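Local coordinates for leukotriene A-4 hydrolase (Saccharomyces cerevisiae, PDB 2XQ0), which removes N-terminal residues from peptides as a zinc aminopeptidase, favouring di- and tripeptides, and has weak epoxide hydrolase activity in vitro, at residues Ser347-Trp352 against Pro464-Ala469. Sequence-based numbering, arbitrary orientation.
Sequences SALIGW and PHFITA
Phe466 packs against Ala348 and Leu349 on one side of a helix. Its CB lies 3.7 Å from Leu349 CD2 and also touches Leu349 CG. The bond from CA to CB points toward the helix, and CG is anti to the carbonyl carbon (chi1 -67°), which lays the ring against Ala348. Phe466 CD2 is still beside Leu349, 3.7 Å from Leu349 CD2. Further out the partner changes. CE1 and CZ meet Ala348 CB, which sits over one ring face at 3.6 Å from the centroid, 21° off the normal. This is a CH-pi contact, shifted toward the rim; CZ at the tip comes to 3.4 Å from Ala348 CB. The opposite face carries Pro464 CB, so the ring is held between a proline of its own loop and an alanine of the helix. With an alanine here, a gap is likely to open between Ala348 and Pro464, and Leu349 CD2 would keep the CB contact but lose the ring.

Two smaller contacts extend the packing. Leu349 CD1 reaches the next part of the loop, 3.7 Å from Ile467 O and close to Thr468 CA. One helical turn on from Ala348, Trp352 CZ3 touches Pro464 CD at 3.8 Å. Most of these contacts are between apolar side chains; nearby, Ile467 N is hydrogen-bonded to His345 ND1, tying the loop to the same helix.

The contact is structural packing, with Ala348 about 13 Å from the bound bestatin, side chain to ligand. It joins helix 341-360 to the loop between helices 451-456 and 469-484. Helix 388-403 packs beside both, through Phe394 on Ala348 and Asn395 on Trp352, Pro464 and Phe466.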
loop_
_atom_site.group_PDB
_atom_site.type_symbol
_atom_site.label_atom_id
_atom_site.label_comp_id
_atom_site.label_asym_id
_atom_site.label_seq_id
_atom_site.Cartn_x
_atom_site.Cartn_y
_atom_site.Cartn_z
ATOM N N SER A 347 6.288 -2.247 16.847
ATOM C CA SER A 347 5.665 -2.242 15.520
ATOM C C SER A 347 5.551 -3.686 14.975
ATOM O O SER A 347 4.531 -4.055 14.384
ATOM C CB SER A 347 6.462 -1.311 14.585
ATOM O OG SER A 347 6.051 -1.443 13.239
ATOM N N ALA A 348 6.565 -4.516 15.221
ATOM C CA ALA A 348 6.566 -5.901 14.731
ATOM C C ALA A 348 5.507 -6.717 15.445
ATOM O O ALA A 348 4.938 -7.649 14.879
ATOM C CB ALA A 348 7.937 -6.549 14.951
ATOM N N LEU A 349 5.252 -6.369 16.701
ATOM C CA LEU A 349 4.274 -7.077 17.524
ATOM C C LEU A 349 2.881 -6.808 17.031
ATOM O O LEU A 349 2.043 -7.698 17.027
ATOM C CB LEU A 349 4.341 -6.613 18.980
ATOM C CG LEU A 349 5.421 -7.150 19.907
ATOM C CD1 LEU A 349 5.403 -6.349 21.206
ATOM C CD2 LEU A 349 5.215 -8.632 20.180
ATOM N N ILE A 350 2.612 -5.559 16.667
ATOM C CA ILE A 350 1.314 -5.241 16.090
ATOM C C ILE A 350 1.183 -5.968 14.748
ATOM O O ILE A 350 0.142 -6.528 14.456
ATOM C CB ILE A 350 1.104 -3.729 15.873
ATOM C CG1 ILE A 350 1.330 -2.928 17.165
ATOM C CG2 ILE A 350 -0.283 -3.469 15.286
ATOM C CD1 ILE A 350 0.587 -3.449 18.353
ATOM N N GLY A 351 2.249 -5.956 13.947
ATOM C CA GLY A 351 2.277 -6.660 12.670
ATOM C C GLY A 351 2.036 -8.159 12.803
ATOM O O GLY A 351 1.378 -8.777 11.962
ATOM N N TRP A 352 2.557 -8.749 13.872
ATOM C CA TRP A 352 2.333 -10.163 14.143
ATOM C C TRP A 352 0.849 -10.457 14.324
ATOM O O TRP A 352 0.336 -11.426 13.768
ATOM C CB TRP A 352 3.133 -10.637 15.374
ATOM C CG TRP A 352 2.975 -12.110 15.643
ATOM C CD1 TRP A 352 2.120 -12.704 16.531
ATOM C CD2 TRP A 352 3.689 -13.172 15.002
ATOM N NE1 TRP A 352 2.279 -14.069 16.493
ATOM C CE2 TRP A 352 3.225 -14.380 15.554
ATOM C CE3 TRP A 352 4.680 -13.215 14.013
ATOM C CZ2 TRP A 352 3.718 -15.620 15.153
ATOM C CZ3 TRP A 352 5.161 -14.449 13.610
ATOM C CH2 TRP A 352 4.681 -15.634 14.187
ATOM N N PRO A 464 9.020 -15.002 16.583
ATOM C CA PRO A 464 10.253 -14.478 17.175
ATOM C C PRO A 464 10.035 -13.962 18.596
ATOM O O PRO A 464 8.898 -13.868 19.051
ATOM C CB PRO A 464 10.618 -13.324 16.242
ATOM C CG PRO A 464 9.305 -12.891 15.651
ATOM C CD PRO A 464 8.410 -14.091 15.593
ATOM N N HIS A 465 11.117 -13.616 19.281
ATOM C CA HIS A 465 11.019 -13.107 20.645
ATOM C C HIS A 465 11.161 -11.594 20.662
ATOM O O HIS A 465 12.236 -11.062 20.944
ATOM C CB HIS A 465 12.082 -13.753 21.535
ATOM C CG HIS A 465 12.000 -15.249 21.574
ATOM N ND1 HIS A 465 12.706 -16.056 20.707
ATOM C CD2 HIS A 465 11.279 -16.084 22.359
ATOM C CE1 HIS A 465 12.436 -17.323 20.967
ATOM N NE2 HIS A 465 11.571 -17.367 21.965
ATOM N N PHE A 466 10.065 -10.907 20.363
ATOM C CA PHE A 466 10.058 -9.452 20.321
ATOM C C PHE A 466 10.154 -8.836 21.705
ATOM O O PHE A 466 9.607 -9.359 22.684
ATOM C CB PHE A 466 8.810 -8.930 19.617
ATOM C CG PHE A 466 8.765 -9.260 18.160
ATOM C CD1 PHE A 466 9.855 -8.990 17.349
ATOM C CD2 PHE A 466 7.631 -9.829 17.600
ATOM C CE1 PHE A 466 9.826 -9.298 16.007
ATOM C CE2 PHE A 466 7.589 -10.130 16.260
ATOM C CZ PHE A 466 8.695 -9.861 15.458
ATOM N N ILE A 467 10.860 -7.719 21.784
ATOM C CA ILE A 467 10.888 -6.925 23.016
ATOM C C ILE A 467 9.473 -6.397 23.238
ATOM O O ILE A 467 8.909 -5.720 22.373
ATOM C CB ILE A 467 11.895 -5.770 22.888
ATOM C CG1 ILE A 467 13.316 -6.328 22.699
ATOM C CG2 ILE A 467 11.800 -4.818 24.092
ATOM C CD1 ILE A 467 14.301 -5.293 22.191
ATOM N N THR A 468 8.864 -6.747 24.366
ATOM C CA THR A 468 7.448 -6.401 24.566
ATOM C C THR A 468 7.265 -5.214 25.489
ATOM O O THR A 468 6.143 -4.906 25.885
ATOM C CB THR A 468 6.646 -7.562 25.155
ATOM O OG1 THR A 468 7.062 -7.790 26.508
ATOM C CG2 THR A 468 6.843 -8.834 24.331
ATOM N N ALA A 469 8.366 -4.545 25.827
ATOM C CA ALA A 469 8.333 -3.419 26.758
ATOM C C ALA A 469 7.189 -2.414 26.535
ATOM O O ALA A 469 6.454 -2.108 27.465
ATOM C CB ALA A 469 9.670 -2.698 26.765
#